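Local atomic coordinates of carbamate kinase (Mycoplasma penetrans, PDB entry 4AXS), a protein that probably acts as a carbamate kinase of the amino acid kinase family, transferring phosphate between carbamoyl phosphate and ADP. Residues 47-50 and 51-55; 75-78 and 79-83; 284-288 and 289-293. All coordinates share one frame; numbering follows the deposited sequence.

Contact 1 of 3, residues 47-50 and 51-55; sequences VKIP and AAKIA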
ATOM      1  N   VAL A  47     -12.701  -2.835 -11.782  1.00 43.56           N
ATOM      2  CA  VAL A  47     -11.303  -3.212 -11.916  1.00 40.75           C
ATOM      3  C   VAL A  47     -11.086  -4.518 -12.689  1.00 44.86           C
ATOM      4  O   VAL A  47      -9.989  -4.773 -13.186  1.00 45.82           O
ATOM      5  CB  VAL A  47     -10.578  -3.228 -10.535  1.00 42.71           C
ATOM      6  CG1 VAL A  47     -11.120  -4.347  -9.630  1.00 46.70           C
ATOM      7  CG2 VAL A  47      -9.082  -3.362 -10.722  1.00 42.85           C
ATOM      8  N   LYS A  48     -12.123  -5.346 -12.807  1.00 49.25           N
ATOM      9  CA  LYS A  48     -11.959  -6.627 -13.496  1.00 48.07           C
ATOM     10  C   LYS A  48     -11.524  -6.384 -14.931  1.00 46.80           C
ATOM     11  O   LYS A  48     -10.607  -7.046 -15.427  1.00 47.14           O
ATOM     12  CB  LYS A  48     -13.250  -7.451 -13.507  1.00 50.06           C
ATOM     13  CG  LYS A  48     -14.134  -7.341 -12.280  1.00 52.13           C
ATOM     14  CD  LYS A  48     -13.665  -8.224 -11.133  1.00 55.10           C
ATOM     15  CE  LYS A  48     -14.810  -8.482 -10.173  1.00 55.81           C
ATOM     16  NZ  LYS A  48     -15.914  -9.225 -10.845  1.00 55.65           N
ATOM     17  N   ILE A  49     -12.195  -5.438 -15.595  1.00 48.65           N
ATOM     18  CA  ILE A  49     -11.948  -5.142 -17.022  1.00 50.04           C
ATOM     19  C   ILE A  49     -10.479  -4.861 -17.353  1.00 46.19           C
ATOM     20  O   ILE A  49      -9.884  -5.541 -18.185  1.00 44.07           O
ATOM     21  CB  ILE A  49     -12.823  -3.969 -17.539  1.00 51.89           C
ATOM     22  CG1 ILE A  49     -14.282  -4.400 -17.675  1.00 50.80           C
ATOM     23  CG2 ILE A  49     -12.312  -3.477 -18.880  1.00 52.40           C
ATOM     24  CD1 ILE A  49     -14.471  -5.591 -18.604  1.00 51.32           C
ATOM     25  N   PRO A  50      -9.886  -3.857 -16.696  1.00 47.78           N
ATOM     26  CA  PRO A  50      -8.465  -3.596 -16.941  1.00 49.04           C
ATOM     27  C   PRO A  50      -7.608  -4.840 -16.672  1.00 53.41           C
ATOM     28  O   PRO A  50      -6.671  -5.137 -17.424  1.00 50.56           O
ATOM     29  CB  PRO A  50      -8.132  -2.509 -15.918  1.00 48.16           C
ATOM     30  CG  PRO A  50      -9.461  -1.873 -15.581  1.00 44.88           C
ATOM     31  CD  PRO A  50     -10.469  -2.946 -15.695  1.00 41.21           C
ATOM     32  N   ALA A  51      -7.936  -5.565 -15.604  1.00 48.39           N
ATOM     33  CA  ALA A  51      -7.131  -6.706 -15.195  1.00 49.21           C
ATOM     34  C   ALA A  51      -7.104  -7.778 -16.280  1.00 51.21           C
ATOM     35  O   ALA A  51      -6.033  -8.229 -16.692  1.00 53.72           O
ATOM     36  CB  ALA A  51      -7.640  -7.280 -13.869  1.00 46.68           C
ATOM     37  N   ALA A  52      -8.280  -8.192 -16.738  1.00 45.61           N
ATOM     38  CA  ALA A  52      -8.350  -9.150 -17.838  1.00 52.75           C
ATOM     39  C   ALA A  52      -7.511  -8.686 -19.047  1.00 55.84           C
ATOM     40  O   ALA A  52      -6.756  -9.477 -19.632  1.00 51.97           O
ATOM     41  CB  ALA A  52      -9.795  -9.408 -18.234  1.00 50.42           C
ATOM     42  N   LYS A  53      -7.629  -7.408 -19.411  1.00 52.01           N
ATOM     43  CA  LYS A  53      -6.790  -6.866 -20.477  1.00 58.16           C
ATOM     44  C   LYS A  53      -5.302  -6.992 -20.116  1.00 57.39           C
ATOM     45  O   LYS A  53      -4.488  -7.378 -20.958  1.00 58.58           O
ATOM     46  CB  LYS A  53      -7.132  -5.405 -20.804  1.00 54.62           C
ATOM     47  CG  LYS A  53      -8.614  -5.080 -20.976  1.00 57.48           C
ATOM     48  CD  LYS A  53      -9.196  -5.459 -22.335  1.00 55.37           C
ATOM     49  CE  LYS A  53     -10.450  -4.609 -22.616  1.00 62.62           C
ATOM     50  NZ  LYS A  53     -11.408  -5.200 -23.607  1.00 59.80           N
ATOM     51  N   ILE A  54      -4.942  -6.672 -18.874  1.00 53.74           N
ATOM     52  CA  ILE A  54      -3.541  -6.785 -18.457  1.00 53.44           C
ATOM     53  C   ILE A  54      -3.068  -8.236 -18.503  1.00 55.70           C
ATOM     54  O   ILE A  54      -1.945  -8.521 -18.920  1.00 57.73           O
ATOM     55  CB  ILE A  54      -3.291  -6.200 -17.047  1.00 53.26           C
ATOM     56  CG1 ILE A  54      -3.336  -4.671 -17.090  1.00 50.82           C
ATOM     57  CG2 ILE A  54      -1.936  -6.642 -16.528  1.00 48.55           C
ATOM     58  CD1 ILE A  54      -3.740  -4.022 -15.802  1.00 38.18           C
ATOM     59  N   ALA A  55      -3.931  -9.151 -18.077  1.00 52.81           N
ATOM     60  CA  ALA A  55      -3.600 -10.563 -18.122  1.00 54.03           C
ATOM     61  C   ALA A  55      -3.187 -10.966 -19.537  1.00 58.39           C
ATOM     62  O   ALA A  55      -2.120 -11.554 -19.731  1.00 59.72           O
ATOM     63  CB  ALA A  55      -4.773 -11.398 -17.643  1.00 52.65           C
TER
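With chi1 at -47° and a bend at chi2, K53 sets its CG beside its own backbone N and brings it up to the oxygen end of the I49 carbonyl, CG lying 3.1 Å from I49 O. Farther along the same chain, K53 CE passes 4.3 Å from I49 CG2, an apolar touch between side chains one helical turn apart. I54 leans back in a similar way: chi1 of -73° places CG1 beside the backbone N, and its CD1 comes to 3.5 Å from P50 O. That oxygen also receives the amide of I54, with I54 N at 2.7 Å from P50 O and in the carbonyl plane. Three further bonds of the i to i+4 pattern complete this first part of helix 48-59. A52 N meets K48 O at 2.9 Å with an N-H...O angle of 173°, K53 N reaches I49 O equally straight, and A51 N makes a longer bond to V47 O. P50 brings no N-H of its own, which suits a place in the first turn, where an amide has no partner carbonyl four residues back within the helix. I54 packs on I115 of helix 96-121 and on V64 and V66 of strand 64-68. The chemistry thus implies a two-sided helix: V47 and I54 turn to the neighbouring helix, I54 also to the sheet, whereas the K53 chain leads outward past I49 CG2 to a salt bridge with E319, far along the sequence.

Contact 2 of 3, residues 75-78 and 79-83; sequences GMIF and NAFAD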
ATOM      1  N   GLY A  75     -10.306  11.754  -2.919  1.00 36.28           N
ATOM      2  CA  GLY A  75     -11.344  12.684  -2.520  1.00 41.86           C
ATOM      3  C   GLY A  75     -12.400  12.069  -1.609  1.00 44.58           C
ATOM      4  O   GLY A  75     -12.787  12.680  -0.626  1.00 42.24           O
ATOM      5  N   MET A  76     -12.880  10.885  -1.914  1.00 38.09           N
ATOM      6  CA  MET A  76     -13.896  10.265  -1.103  1.00 41.59           C
ATOM      7  C   MET A  76     -13.430  10.013   0.292  1.00 53.99           C
ATOM      8  O   MET A  76     -14.197  10.081   1.229  1.00 58.70           O
ATOM      9  CB  MET A  76     -14.310   8.938  -1.688  1.00 43.64           C
ATOM     10  CG  MET A  76     -14.646   7.886  -0.666  1.00 51.17           C
ATOM     11  SD  MET A  76     -15.213   6.381  -1.454  1.00 66.24           S
ATOM     12  CE  MET A  76     -13.835   5.322  -1.111  1.00 47.35           C
ATOM     13  N   ILE A  77     -12.158   9.710   0.416  1.00 48.55           N
ATOM     14  CA  ILE A  77     -11.591   9.308   1.662  1.00 52.79           C
ATOM     15  C   ILE A  77     -11.278  10.515   2.466  1.00 54.38           C
ATOM     16  O   ILE A  77     -11.374  10.492   3.651  1.00 58.45           O
ATOM     17  CB  ILE A  77     -10.285   8.525   1.459  1.00 49.28           C
ATOM     18  CG1 ILE A  77     -10.570   7.095   1.014  1.00 47.58           C
ATOM     19  CG2 ILE A  77      -9.485   8.529   2.727  1.00 38.41           C
ATOM     20  CD1 ILE A  77      -9.438   6.405   0.298  1.00 42.60           C
ATOM     21  N   PHE A  78     -10.876  11.572   1.802  1.00 50.26           N
ATOM     22  CA  PHE A  78     -10.457  12.780   2.470  1.00 55.55           C
ATOM     23  C   PHE A  78     -11.632  13.618   2.968  1.00 56.01           C
ATOM     24  O   PHE A  78     -11.595  14.172   4.049  1.00 58.76           O
ATOM     25  CB  PHE A  78      -9.588  13.583   1.529  1.00 48.61           C
ATOM     26  CG  PHE A  78      -9.100  14.853   2.103  1.00 49.73           C
ATOM     27  CD1 PHE A  78      -7.957  14.884   2.856  1.00 52.96           C
ATOM     28  CD2 PHE A  78      -9.778  16.021   1.877  1.00 59.47           C
ATOM     29  CE1 PHE A  78      -7.496  16.057   3.376  1.00 52.51           C
ATOM     30  CE2 PHE A  78      -9.328  17.195   2.384  1.00 59.49           C
ATOM     31  CZ  PHE A  78      -8.181  17.214   3.137  1.00 62.76           C
ATOM     32  N   ASN A  79     -12.665  13.689   2.156  1.00 58.69           N
ATOM     33  CA  ASN A  79     -13.924  14.296   2.513  1.00 65.41           C
ATOM     34  C   ASN A  79     -14.448  13.702   3.809  1.00 67.21           C
ATOM     35  O   ASN A  79     -14.483  14.333   4.834  1.00 66.85           O
ATOM     36  CB  ASN A  79     -14.942  14.007   1.434  1.00 56.56           C
ATOM     37  CG  ASN A  79     -14.838  14.962   0.276  1.00 55.57           C
ATOM     38  OD1 ASN A  79     -14.144  15.939   0.353  1.00 64.36           O
ATOM     39  ND2 ASN A  79     -15.545  14.696  -0.778  1.00 51.74           N
ATOM     40  N   ALA A  80     -14.839  12.448   3.692  1.00 66.90           N
ATOM     41  CA  ALA A  80     -15.213  11.585   4.786  1.00 69.29           C
ATOM     42  C   ALA A  80     -14.568  11.811   6.155  1.00 71.86           C
ATOM     43  O   ALA A  80     -15.205  11.587   7.153  1.00 78.03           O
ATOM     44  CB  ALA A  80     -15.026  10.148   4.373  1.00 59.33           C
ATOM     45  N   PHE A  81     -13.318  12.222   6.220  1.00 69.37           N
ATOM     46  CA  PHE A  81     -12.683  12.359   7.518  1.00 63.89           C
ATOM     47  C   PHE A  81     -13.046  13.710   7.999  1.00 66.45           C
ATOM     48  O   PHE A  81     -12.872  14.085   9.139  1.00 64.42           O
ATOM     49  CB  PHE A  81     -11.190  12.283   7.376  1.00 62.96           C
ATOM     50  CG  PHE A  81     -10.623  10.941   7.659  1.00 66.04           C
ATOM     51  CD1 PHE A  81     -10.570  10.450   8.924  1.00 61.71           C
ATOM     52  CD2 PHE A  81     -10.110  10.175   6.643  1.00 64.05           C
ATOM     53  CE1 PHE A  81     -10.019   9.213   9.168  1.00 59.24           C
ATOM     54  CE2 PHE A  81      -9.583   8.943   6.883  1.00 55.75           C
ATOM     55  CZ  PHE A  81      -9.533   8.461   8.146  1.00 54.77           C
ATOM     56  N   ALA A  82     -13.560  14.450   7.054  1.00 75.52           N
ATOM     57  CA  ALA A  82     -13.923  15.813   7.235  1.00 74.86           C
ATOM     58  C   ALA A  82     -15.380  15.747   7.280  1.00 74.98           C
ATOM     59  O   ALA A  82     -16.023  16.150   8.221  1.00 75.35           O
ATOM     60  CB  ALA A  82     -13.529  16.574   6.003  1.00 75.63           C
ATOM     61  N   ASP A  83     -15.890  15.176   6.217  1.00 73.68           N
ATOM     62  CA  ASP A  83     -17.276  15.285   5.878  1.00 83.83           C
ATOM     63  C   ASP A  83     -18.144  15.383   7.051  1.00 81.15           C
ATOM     64  O   ASP A  83     -18.870  16.343   7.196  1.00 88.09           O
ATOM     65  CB  ASP A  83     -17.747  14.147   5.028  1.00 81.09           C
ATOM     66  CG  ASP A  83     -18.711  14.604   4.050  1.00 78.65           C
ATOM     67  OD1 ASP A  83     -19.178  15.716   4.250  1.00 72.53           O
ATOM     68  OD2 ASP A  83     -18.977  13.904   3.084  1.00 82.57           O
TER
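Packing of I77 against F81, one turn apart on helix 71-83, is a local i to i+4 contact that forms part of the dimer interface of this amino acid kinase fold. The two side chains lie side by side and point the same way, I77 CG2 standing 4.2 Å from F81 CE2. I77 O lies at the edge of the F81 ring, near its plane, 3.3 Å from CD2. Across the interface, I77 and A80 both pack on F81 of the second subunit, and F81 packs on I77 of that subunit, so the pair is met by its own counterpart. Within the chain, M102 of helix 96-121 touches both residues. F78 turns to another part of that helix: its CG is anti to the backbone N (chi1 180°), and the ring makes an edge-to-face contact with F96. The backbone is regular at first, with N79 N bonded to G75 O at 3.0 Å, but the following bond, from A80 N to M76 O, is weak. F81 N then makes a weak bond to F78 O, three residues back. The side chain of N79 folds over the earlier turn, its CG 3.2 Å from G75 O.

Contact 3 of 3, residues 284-288 and 289-293; sequences DQFAK and GSMLP
A287 O is gripped by two successive amides, those of M291 and L292, and so closes the turn that leads into helix 292-302. L292 N lies 3.0 Å from A287 O with a nearly straight N-H...O angle of 170°, although the donor is tilted out of the carbonyl plane. M291 N, at 3.1 Å from the same A287 O, lies in that plane on a lone pair, and its N-H...O angle is more bent at 140°. The turn passes through G289, whose backbone angles, with a positive phi of 116°, would press a CB against the carbonyl oxygen of K288; glycine avoids this. Across the turn the A287 methyl and the S290 methylene meet, CB to CB, at 3.6 Å. F286 supplies the apolar side. L292 CD1 approaches the edge of its ring, near the ring plane, and lies 4.0 Å from F286 CB, the two side chains crossing at about a right angle. M291, with CG anti to its backbone N, brings that carbon to 4.0 Å from F286 CD1. Q285 CB lies over the centre of one face of the same ring. The F286 side chain packs further on L277 and F280 of helix 274-282 and on V259 of strand 258-259, while L292 touches I281, so this surface turn joins the end of one helix to the start of the next.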
ATOM      1  N   ASP A 284      -4.061  25.628 -28.474  1.00 50.19           N
ATOM      2  CA  ASP A 284      -4.989  25.204 -27.441  1.00 48.14           C
ATOM      3  C   ASP A 284      -5.942  24.121 -27.920  1.00 46.26           C
ATOM      4  O   ASP A 284      -7.131  24.134 -27.604  1.00 42.54           O
ATOM      5  CB  ASP A 284      -5.779  26.406 -26.924  1.00 52.50           C
ATOM      6  CG  ASP A 284      -4.988  27.235 -25.936  1.00 63.24           C
ATOM      7  OD1 ASP A 284      -4.877  26.821 -24.752  1.00 62.06           O
ATOM      8  OD2 ASP A 284      -4.483  28.305 -26.342  1.00 63.66           O
ATOM      9  N   GLN A 285      -5.409  23.176 -28.683  1.00 43.67           N
ATOM     10  CA  GLN A 285      -6.219  22.072 -29.157  1.00 43.72           C
ATOM     11  C   GLN A 285      -6.803  21.233 -28.021  1.00 53.54           C
ATOM     12  O   GLN A 285      -7.818  20.567 -28.216  1.00 57.35           O
ATOM     13  CB  GLN A 285      -5.421  21.180 -30.103  1.00 44.99           C
ATOM     14  CG  GLN A 285      -5.286  21.751 -31.511  1.00 52.70           C
ATOM     15  CD  GLN A 285      -6.631  22.067 -32.164  1.00 52.66           C
ATOM     16  OE1 GLN A 285      -7.679  21.591 -31.727  1.00 50.92           O
ATOM     17  NE2 GLN A 285      -6.598  22.872 -33.223  1.00 54.66           N
ATOM     18  N   PHE A 286      -6.189  21.283 -26.834  1.00 52.69           N
ATOM     19  CA  PHE A 286      -6.473  20.284 -25.801  1.00 51.30           C
ATOM     20  C   PHE A 286      -6.976  20.798 -24.444  1.00 53.40           C
ATOM     21  O   PHE A 286      -6.492  21.792 -23.896  1.00 50.16           O
ATOM     22  CB  PHE A 286      -5.250  19.387 -25.595  1.00 47.60           C
ATOM     23  CG  PHE A 286      -4.724  18.791 -26.861  1.00 40.97           C
ATOM     24  CD1 PHE A 286      -5.542  18.045 -27.672  1.00 39.22           C
ATOM     25  CD2 PHE A 286      -3.403  18.965 -27.231  1.00 46.07           C
ATOM     26  CE1 PHE A 286      -5.064  17.485 -28.841  1.00 42.96           C
ATOM     27  CE2 PHE A 286      -2.914  18.411 -28.406  1.00 45.31           C
ATOM     28  CZ  PHE A 286      -3.747  17.671 -29.210  1.00 44.01           C
ATOM     29  N   ALA A 287      -7.950  20.082 -23.897  1.00 57.97           N
ATOM     30  CA  ALA A 287      -8.496  20.427 -22.600  1.00 59.82           C
ATOM     31  C   ALA A 287      -7.382  20.451 -21.548  1.00 61.15           C
ATOM     32  O   ALA A 287      -6.740  19.440 -21.263  1.00 53.04           O
ATOM     33  CB  ALA A 287      -9.603  19.458 -22.212  1.00 60.31           C
ATOM     34  N   LYS A 288      -7.139  21.640 -21.013  1.00 63.73           N
ATOM     35  CA  LYS A 288      -6.180  21.841 -19.943  1.00 54.42           C
ATOM     36  C   LYS A 288      -6.586  20.990 -18.734  1.00 65.29           C
ATOM     37  O   LYS A 288      -7.534  21.324 -18.016  1.00 67.79           O
ATOM     38  CB  LYS A 288      -6.157  23.328 -19.587  1.00 54.80           C
ATOM     39  CG  LYS A 288      -7.419  24.062 -20.071  1.00 61.82           C
ATOM     40  CD  LYS A 288      -7.636  25.368 -19.332  1.00 64.10           C
ATOM     41  CE  LYS A 288      -9.119  25.677 -19.186  1.00 68.23           C
ATOM     42  NZ  LYS A 288      -9.352  26.745 -18.163  1.00 69.13           N
ATOM     43  N   GLY A 289      -5.877  19.886 -18.514  1.00 54.68           N
ATOM     44  CA  GLY A 289      -6.284  18.930 -17.503  1.00 59.97           C
ATOM     45  C   GLY A 289      -6.665  17.572 -18.079  1.00 65.76           C
ATOM     46  O   GLY A 289      -5.984  16.568 -17.839  1.00 67.77           O
ATOM     47  N   SER A 290      -7.756  17.536 -18.839  1.00 63.40           N
ATOM     48  CA  SER A 290      -8.251  16.284 -19.395  1.00 61.41           C
ATOM     49  C   SER A 290      -7.236  15.654 -20.335  1.00 54.21           C
ATOM     50  O   SER A 290      -6.713  14.577 -20.065  1.00 60.93           O
ATOM     51  CB  SER A 290      -9.582  16.500 -20.127  1.00 71.39           C
ATOM     52  OG  SER A 290     -10.073  15.285 -20.683  1.00 75.66           O
ATOM     53  N   MET A 291      -6.955  16.324 -21.442  1.00 54.41           N
ATOM     54  CA  MET A 291      -6.108  15.737 -22.473  1.00 51.40           C
ATOM     55  C   MET A 291      -4.675  16.286 -22.461  1.00 47.75           C
ATOM     56  O   MET A 291      -3.717  15.554 -22.722  1.00 43.85           O
ATOM     57  CB  MET A 291      -6.744  15.938 -23.845  1.00 46.07           C
ATOM     58  CG  MET A 291      -6.065  15.157 -24.948  1.00 49.18           C
ATOM     59  SD  MET A 291      -6.308  13.377 -24.773  1.00 49.45           S
ATOM     60  CE  MET A 291      -8.101  13.274 -24.800  1.00 46.74           C
ATOM     61  N   LEU A 292      -4.533  17.569 -22.149  1.00 46.64           N
ATOM     62  CA  LEU A 292      -3.238  18.237 -22.233  1.00 42.17           C
ATOM     63  C   LEU A 292      -2.141  17.482 -21.492  1.00 40.51           C
ATOM     64  O   LEU A 292      -1.134  17.119 -22.096  1.00 38.52           O
ATOM     65  CB  LEU A 292      -3.341  19.690 -21.748  1.00 45.75           C
ATOM     66  CG  LEU A 292      -2.220  20.647 -22.168  1.00 47.54           C
ATOM     67  CD1 LEU A 292      -1.904  20.516 -23.673  1.00 44.28           C
ATOM     68  CD2 LEU A 292      -2.573  22.089 -21.805  1.00 43.37           C
ATOM     69  N   PRO A 293      -2.339  17.237 -20.181  1.00 41.58           N
ATOM     70  CA  PRO A 293      -1.356  16.527 -19.355  1.00 38.28           C
ATOM     71  C   PRO A 293      -1.027  15.147 -19.898  1.00 36.95           C
ATOM     72  O   PRO A 293       0.133  14.739 -19.805  1.00 35.66           O
ATOM     73  CB  PRO A 293      -2.069  16.391 -18.001  1.00 42.85           C
ATOM     74  CG  PRO A 293      -3.014  17.523 -17.962  1.00 42.13           C
ATOM     75  CD  PRO A 293      -3.502  17.666 -19.380  1.00 46.14           C
TER

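How the contacts relate
All three contacts are local, between residues close in sequence, and none touches another: their centres lie 27 to 28 Å apart. Contacts 1 and 2 each lie within a single helix and are partly buried, and both helices pack on helix 96-121. They differ in what lies beyond: contact 1 also faces strand 64-68 and has lysines paired with carboxylates, whereas contact 2 meets the second subunit mainly through aliphatic and aromatic groups. Contact 3 is a surface turn linking helices 274-282 and 292-302. There one carbonyl oxygen takes the amides four and five residues on, where in contact 1 each carbonyl takes the amide four residues on, and F286 provides its buried apolar side.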